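Local coordinates for protein tryptophan synthase alpha-subunit (Pyrococcus furiosus, PDB 1GEQ) that cleaves indoleglycerol phosphate in an aldol reaction to indole and glyceraldehyde 3-phosphate, as the alpha subunit of tryptophan synthase, at residues D17-S20 with T21-L25; N61-L65 with R66-W70; W70-K73 with E74-H78. All blocks are in the same frame, centred on the assembly; numbering follows the deposited sequence.

Following the chain from its N terminus, the three contacts come in series, none nested in or crossing another, and each is a turn within a continuous run of residues. Interaction 1 forms the first turns of helix 18-28, which leads from barrel strand 6-12 to strand 35-38. Interaction 2 turns the loop after helix 49-60 into helix 65-76, and interaction 3 carries that same helix to its C-terminal end before strand 83-87. Interactions 2 and 3 share Trp70. Its ring also packs on Lys18, Gln19 and Leu22 of interaction 1, while Ile71 and Glu74 meet Leu25 and Leu22, so two neighbouring outer helices of the TIM barrel are joined side by side.

Interaction 1 (D17-S20 with T21-L25); sequences DKQS and TLNFL
Phe24 lays one face of its ring over the carbonyl oxygen of Ser20, one turn earlier in helix 18-28, the helix of the first beta-alpha-beta unit of this TIM barrel. Ser20 O sits 3.1 Å above the ring plane, offset toward the rim, and also accepts the backbone N-H of Phe24. The ring takes this place because its CG stands beside the backbone N, anti to the carbonyl carbon (chi1 -61°), which folds it back along the helix axis until CZ lies 3.9 Å from Ser20 CB.

Round the next side of the helix, the Asn23 side chain comes back over the Gln19 carbonyl. Asn23 CG lies 3.3 Å from Gln19 O, and the two side-chain amides are turned 60° against each other. The backbone bonds Thr21 N to Asp17 O, Leu22 N to Lys18 O and Asn23 N to Gln19 O complete the opening turns.

Behind these contacts stands the N-cap. Asp17 turns its carboxylate back over the first turn, where OD1 accepts from both Ser20 OG and Ser20 N, which approach from the same face of the carboxylate plane. The other oxygen, OD2, forms a salt bridge with Arg232, so the capping group is held from two directions. Farther round, Thr21 OG1 is hydrogen-bonded to Gly14, tying the helix start to the preceding loop, and Phe24 is covered by Leu238 of helix 235-246. At the cap itself, the amide Ser20 N reaches Asp17 OD1 nearly in line with its C-O bond, at 2.8 Å.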
# COMPACT_ATOMS: atom_id res chain seq x y z
N ASP A 17 -14.43 9.75 4.31
CA ASP A 17 -14.09 11.15 4.07
C ASP A 17 -12.64 11.41 4.49
O ASP A 17 -12.07 10.63 5.24
CB ASP A 17 -15.08 12.08 4.80
CG ASP A 17 -15.26 11.71 6.26
OD1 ASP A 17 -14.33 11.92 7.06
OD2 ASP A 17 -16.35 11.21 6.61
N LYS A 18 -12.06 12.50 4.01
CA LYS A 18 -10.66 12.81 4.32
C LYS A 18 -10.33 12.94 5.80
O LYS A 18 -9.23 12.59 6.22
CB LYS A 18 -10.21 14.07 3.57
CG LYS A 18 -10.81 15.36 4.08
CD LYS A 18 -10.19 16.56 3.37
CE LYS A 18 -10.64 17.86 4.03
NZ LYS A 18 -10.05 19.05 3.36
N GLN A 19 -11.29 13.43 6.58
CA GLN A 19 -11.06 13.59 8.02
C GLN A 19 -11.03 12.24 8.73
O GLN A 19 -10.23 12.01 9.63
CB GLN A 19 -12.14 14.47 8.64
CG GLN A 19 -11.87 14.82 10.09
CD GLN A 19 -10.60 15.64 10.26
OE1 GLN A 19 -9.75 15.34 11.09
NE2 GLN A 19 -10.47 16.70 9.46
N SER A 20 -11.92 11.34 8.32
CA SER A 20 -11.96 10.02 8.94
C SER A 20 -10.67 9.27 8.62
O SER A 20 -10.11 8.60 9.49
CB SER A 20 -13.17 9.24 8.45
OG SER A 20 -14.38 9.85 8.91
N THR A 21 -10.19 9.39 7.39
CA THR A 21 -8.96 8.73 6.97
C THR A 21 -7.84 9.12 7.92
O THR A 21 -7.13 8.26 8.45
CB THR A 21 -8.56 9.12 5.53
OG1 THR A 21 -9.60 8.76 4.62
CG2 THR A 21 -7.28 8.39 5.12
N LEU A 22 -7.67 10.43 8.14
CA LEU A 22 -6.65 10.93 9.05
C LEU A 22 -6.83 10.31 10.43
O LEU A 22 -5.87 9.84 11.04
CB LEU A 22 -6.71 12.46 9.13
CG LEU A 22 -5.72 13.16 10.06
CD1 LEU A 22 -4.29 12.72 9.73
CD2 LEU A 22 -5.87 14.68 9.92
N ASN A 23 -8.07 10.32 10.93
CA ASN A 23 -8.37 9.75 12.23
C ASN A 23 -7.97 8.28 12.29
O ASN A 23 -7.45 7.80 13.30
CB ASN A 23 -9.86 9.88 12.55
CG ASN A 23 -10.27 11.29 12.90
OD1 ASN A 23 -9.43 12.18 13.06
ND2 ASN A 23 -11.57 11.51 13.04
N PHE A 24 -8.23 7.54 11.21
CA PHE A 24 -7.87 6.13 11.18
C PHE A 24 -6.36 5.96 11.25
O PHE A 24 -5.86 5.13 12.00
CB PHE A 24 -8.40 5.45 9.90
CG PHE A 24 -9.90 5.50 9.75
CD1 PHE A 24 -10.74 5.54 10.86
CD2 PHE A 24 -10.48 5.44 8.48
CE1 PHE A 24 -12.13 5.51 10.72
CE2 PHE A 24 -11.87 5.42 8.33
CZ PHE A 24 -12.70 5.46 9.45
N LEU A 25 -5.63 6.75 10.46
CA LEU A 25 -4.17 6.67 10.44
C LEU A 25 -3.56 6.92 11.82
O LEU A 25 -2.67 6.19 12.26
CB LEU A 25 -3.60 7.67 9.43
CG LEU A 25 -3.89 7.42 7.95
CD1 LEU A 25 -3.27 8.52 7.11
CD2 LEU A 25 -3.36 6.06 7.54

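Interaction 2 (N61-L65 with R66-W70); sequences NGFKL and REAFW
Glu67 folds back from the first turn of helix 65-76 over the loop that leads into it, next to Phe63 and Lys64. Its CB rests 3.1 Å from Lys64 O and also meets Phe63 CE2. A chi1 of -78° carries CG past Lys64 CB, and from there the chain runs extended, sliding past the Phe63 side chain in the opposite direction. CD lies 3.8 Å from Lys64 CB. At the tip, Glu67 OE2 accepts a weak bond from Lys64 N at 3.2 Å. The same Glu67 OE2 lies 3.5 Å from Phe63 CD2, with the carboxylate nearly perpendicular to the ring (81°).

The backbone answers in the reverse direction: Glu67 N donates to Lys64 O at 2.8 Å, from above the carbonyl plane. Glu67 is thus tied to the main chain of Lys64 twice, once through its carboxylate and once through its own amide. Beyond it, Ala68 CB touches the edge of the Phe63 ring at CZ, 3.8 Å away, while Ala13 and Pro40 pack on the same phenylalanine.

An alanine in place of Glu67 would take away the carboxylate, and Lys64 N would probably lose its weak acceptor while the flank of Phe63 became less covered. A carboxylate beside the N-terminal end of a helix is probably favoured by the helix dipole, and here it gives the Lys64 amide a weak acceptor.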
# COMPACT_ATOMS: atom_id res chain seq x y z
N ASN A 61 -18.36 10.05 -2.29
CA ASN A 61 -18.40 11.06 -1.25
C ASN A 61 -17.67 12.33 -1.68
O ASN A 61 -17.53 13.27 -0.90
CB ASN A 61 -17.81 10.50 0.05
CG ASN A 61 -18.67 9.40 0.66
OD1 ASN A 61 -18.31 8.79 1.67
ND2 ASN A 61 -19.83 9.15 0.05
N GLY A 62 -17.22 12.36 -2.93
CA GLY A 62 -16.55 13.53 -3.46
C GLY A 62 -15.09 13.76 -3.10
O GLY A 62 -14.70 14.86 -2.72
N PHE A 63 -14.27 12.73 -3.25
CA PHE A 63 -12.85 12.87 -2.94
C PHE A 63 -12.11 13.61 -4.05
O PHE A 63 -12.44 13.48 -5.23
CB PHE A 63 -12.21 11.50 -2.72
CG PHE A 63 -10.72 11.54 -2.59
CD1 PHE A 63 -9.90 11.32 -3.69
CD2 PHE A 63 -10.13 11.84 -1.36
CE1 PHE A 63 -8.52 11.41 -3.57
CE2 PHE A 63 -8.75 11.93 -1.24
CZ PHE A 63 -7.94 11.71 -2.35
N LYS A 64 -11.12 14.40 -3.65
CA LYS A 64 -10.32 15.17 -4.59
C LYS A 64 -8.86 14.76 -4.45
O LYS A 64 -8.37 14.60 -3.34
CB LYS A 64 -10.49 16.67 -4.31
CG LYS A 64 -11.30 17.40 -5.37
CD LYS A 64 -12.53 16.61 -5.78
CE LYS A 64 -13.20 17.23 -7.00
NZ LYS A 64 -14.08 16.25 -7.70
N LEU A 65 -8.19 14.60 -5.58
CA LEU A 65 -6.79 14.18 -5.60
C LEU A 65 -5.91 14.85 -4.55
O LEU A 65 -5.22 14.17 -3.78
CB LEU A 65 -6.17 14.43 -6.97
CG LEU A 65 -4.70 14.00 -7.09
CD1 LEU A 65 -4.61 12.49 -7.10
CD2 LEU A 65 -4.07 14.58 -8.35
N ARG A 66 -5.92 16.18 -4.54
CA ARG A 66 -5.10 16.95 -3.61
C ARG A 66 -5.41 16.68 -2.14
O ARG A 66 -4.55 16.90 -1.27
CB ARG A 66 -5.24 18.44 -3.91
CG ARG A 66 -4.86 18.80 -5.35
CD ARG A 66 -3.68 19.77 -5.42
NE ARG A 66 -2.60 19.26 -6.27
CZ ARG A 66 -2.74 18.93 -7.55
NH1 ARG A 66 -3.91 19.06 -8.16
NH2 ARG A 66 -1.70 18.47 -8.23
N GLU A 67 -6.61 16.19 -1.84
CA GLU A 67 -6.96 15.90 -0.46
C GLU A 67 -6.06 14.81 0.10
O GLU A 67 -5.86 14.70 1.31
CB GLU A 67 -8.43 15.49 -0.35
CG GLU A 67 -9.38 16.68 -0.43
CD GLU A 67 -10.83 16.27 -0.51
OE1 GLU A 67 -11.69 17.17 -0.63
OE2 GLU A 67 -11.12 15.05 -0.47
N ALA A 68 -5.50 13.99 -0.79
CA ALA A 68 -4.60 12.93 -0.37
C ALA A 68 -3.38 13.58 0.25
O ALA A 68 -2.89 13.14 1.29
CB ALA A 68 -4.20 12.08 -1.58
N PHE A 69 -2.89 14.63 -0.39
CA PHE A 69 -1.72 15.34 0.11
C PHE A 69 -2.02 16.04 1.43
O PHE A 69 -1.13 16.22 2.25
CB PHE A 69 -1.22 16.36 -0.92
CG PHE A 69 -0.79 15.74 -2.23
CD1 PHE A 69 0.10 14.65 -2.24
CD2 PHE A 69 -1.24 16.24 -3.45
CE1 PHE A 69 0.52 14.09 -3.45
CE2 PHE A 69 -0.83 15.68 -4.65
CZ PHE A 69 0.06 14.60 -4.66
N TRP A 70 -3.28 16.42 1.64
CA TRP A 70 -3.69 17.08 2.87
C TRP A 70 -3.60 16.08 4.02
O TRP A 70 -3.11 16.40 5.10
CB TRP A 70 -5.14 17.57 2.74
CG TRP A 70 -5.71 18.14 4.02
CD1 TRP A 70 -5.63 19.43 4.45
CD2 TRP A 70 -6.41 17.42 5.04
NE1 TRP A 70 -6.24 19.56 5.68
CE2 TRP A 70 -6.72 18.33 6.07
CE3 TRP A 70 -6.79 16.07 5.19
CZ2 TRP A 70 -7.41 17.97 7.23
CZ3 TRP A 70 -7.48 15.70 6.35
CH2 TRP A 70 -7.78 16.64 7.35

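Interaction 3 (W70-K73 with E74-H78); sequences WIVK and EFRRH
Trp70 and Glu74, one turn apart on helix 65-76 of the TIM barrel, meet through a CH-pi contact. Glu74 CG lies over one face of the indole, 3.9 Å from the centroid of the six-membered ring. It comes there because a chi1 of -79° swings Glu74 CG toward the preceding turn.

The backbone bonds are regular at first: Glu74 N to Trp70 O, Phe75 N to Ile71 O and Arg76 N to Val72 O. The next one, Arg77 N to Lys73 O, is weak at 3.4 Å.

Among apolar groups, Val72 CG1 and Arg76 CG run side by side, 4.2 Å apart, while the Arg76 guanidinium continues to a salt bridge with Asp110. Ile71 and Val72 pack inward on Leu37 of strand 35-38.

The charged groups gather on the outer side. Arg77 NE makes a weak salt bridge to Glu74 OE1 at 3.3 Å, and Lys73 NZ lies 4.2 Å from that same oxygen. Lys73 CE also touches Arg77 NH2. With two cations near one carboxylate, Glu74 probably offsets the repulsion between Lys73 and Arg77 and is likely to stay ionised, while its methylene group serves the indole.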
# COMPACT_ATOMS: atom_id res chain seq x y z
N TRP A 70 -3.28 16.42 1.64
CA TRP A 70 -3.69 17.08 2.87
C TRP A 70 -3.60 16.08 4.02
O TRP A 70 -3.11 16.40 5.10
CB TRP A 70 -5.14 17.57 2.74
CG TRP A 70 -5.71 18.14 4.02
CD1 TRP A 70 -5.63 19.43 4.45
CD2 TRP A 70 -6.41 17.42 5.04
NE1 TRP A 70 -6.24 19.56 5.68
CE2 TRP A 70 -6.72 18.33 6.07
CE3 TRP A 70 -6.79 16.07 5.19
CZ2 TRP A 70 -7.41 17.97 7.23
CZ3 TRP A 70 -7.48 15.70 6.35
CH2 TRP A 70 -7.78 16.64 7.35
N ILE A 71 -4.10 14.87 3.78
CA ILE A 71 -4.08 13.81 4.77
C ILE A 71 -2.66 13.54 5.26
O ILE A 71 -2.41 13.50 6.47
CB ILE A 71 -4.68 12.51 4.19
CG1 ILE A 71 -6.18 12.69 3.96
CG2 ILE A 71 -4.42 11.34 5.12
CD1 ILE A 71 -6.86 11.51 3.28
N VAL A 72 -1.74 13.35 4.32
CA VAL A 72 -0.35 13.08 4.65
C VAL A 72 0.29 14.26 5.39
O VAL A 72 1.01 14.08 6.37
CB VAL A 72 0.48 12.79 3.38
CG1 VAL A 72 1.96 12.67 3.74
CG2 VAL A 72 -0.01 11.50 2.74
N LYS A 73 0.02 15.47 4.90
CA LYS A 73 0.58 16.66 5.53
C LYS A 73 0.16 16.71 6.99
O LYS A 73 0.99 16.88 7.88
CB LYS A 73 0.10 17.91 4.81
CG LYS A 73 0.92 19.14 5.10
CD LYS A 73 0.17 20.41 4.74
CE LYS A 73 -1.01 20.62 5.68
NZ LYS A 73 -2.31 20.66 4.95
N GLU A 74 -1.14 16.56 7.24
CA GLU A 74 -1.66 16.59 8.60
C GLU A 74 -1.10 15.46 9.45
O GLU A 74 -0.80 15.65 10.63
CB GLU A 74 -3.19 16.50 8.59
CG GLU A 74 -3.84 17.82 8.25
CD GLU A 74 -3.57 18.86 9.32
OE1 GLU A 74 -3.29 20.02 8.95
OE2 GLU A 74 -3.63 18.51 10.52
N PHE A 75 -0.96 14.29 8.85
CA PHE A 75 -0.43 13.14 9.56
C PHE A 75 1.02 13.40 9.95
O PHE A 75 1.46 13.03 11.04
CB PHE A 75 -0.51 11.90 8.67
CG PHE A 75 0.02 10.66 9.31
CD1 PHE A 75 -0.69 10.02 10.32
CD2 PHE A 75 1.23 10.11 8.90
CE1 PHE A 75 -0.20 8.86 10.92
CE2 PHE A 75 1.73 8.96 9.49
CZ PHE A 75 1.01 8.33 10.49
N ARG A 76 1.77 14.04 9.05
CA ARG A 76 3.17 14.35 9.28
C ARG A 76 3.39 15.24 10.50
O ARG A 76 4.48 15.27 11.06
CB ARG A 76 3.77 14.99 8.03
CG ARG A 76 4.20 13.98 6.98
CD ARG A 76 5.36 13.15 7.50
NE ARG A 76 5.69 12.03 6.63
CZ ARG A 76 5.61 10.76 7.01
NH1 ARG A 76 5.21 10.45 8.23
NH2 ARG A 76 5.93 9.79 6.16
N ARG A 77 2.34 15.96 10.90
CA ARG A 77 2.43 16.82 12.07
C ARG A 77 2.50 16.00 13.35
O ARG A 77 2.94 16.49 14.39
CB ARG A 77 1.21 17.74 12.16
CG ARG A 77 1.39 19.10 11.53
CD ARG A 77 0.12 19.91 11.70
NE ARG A 77 -0.35 20.44 10.42
CZ ARG A 77 0.26 21.40 9.74
NH1 ARG A 77 1.37 21.95 10.21
NH2 ARG A 77 -0.23 21.79 8.57
N HIS A 78 2.07 14.74 13.28
CA HIS A 78 2.09 13.91 14.48
C HIS A 78 2.93 12.64 14.39
O HIS A 78 3.12 11.96 15.39
CB HIS A 78 0.66 13.53 14.89
CG HIS A 78 -0.33 14.65 14.77
ND1 HIS A 78 -0.97 14.96 13.58
CD2 HIS A 78 -0.78 15.55 15.68
CE1 HIS A 78 -1.77 15.99 13.77
NE2 HIS A 78 -1.68 16.37 15.04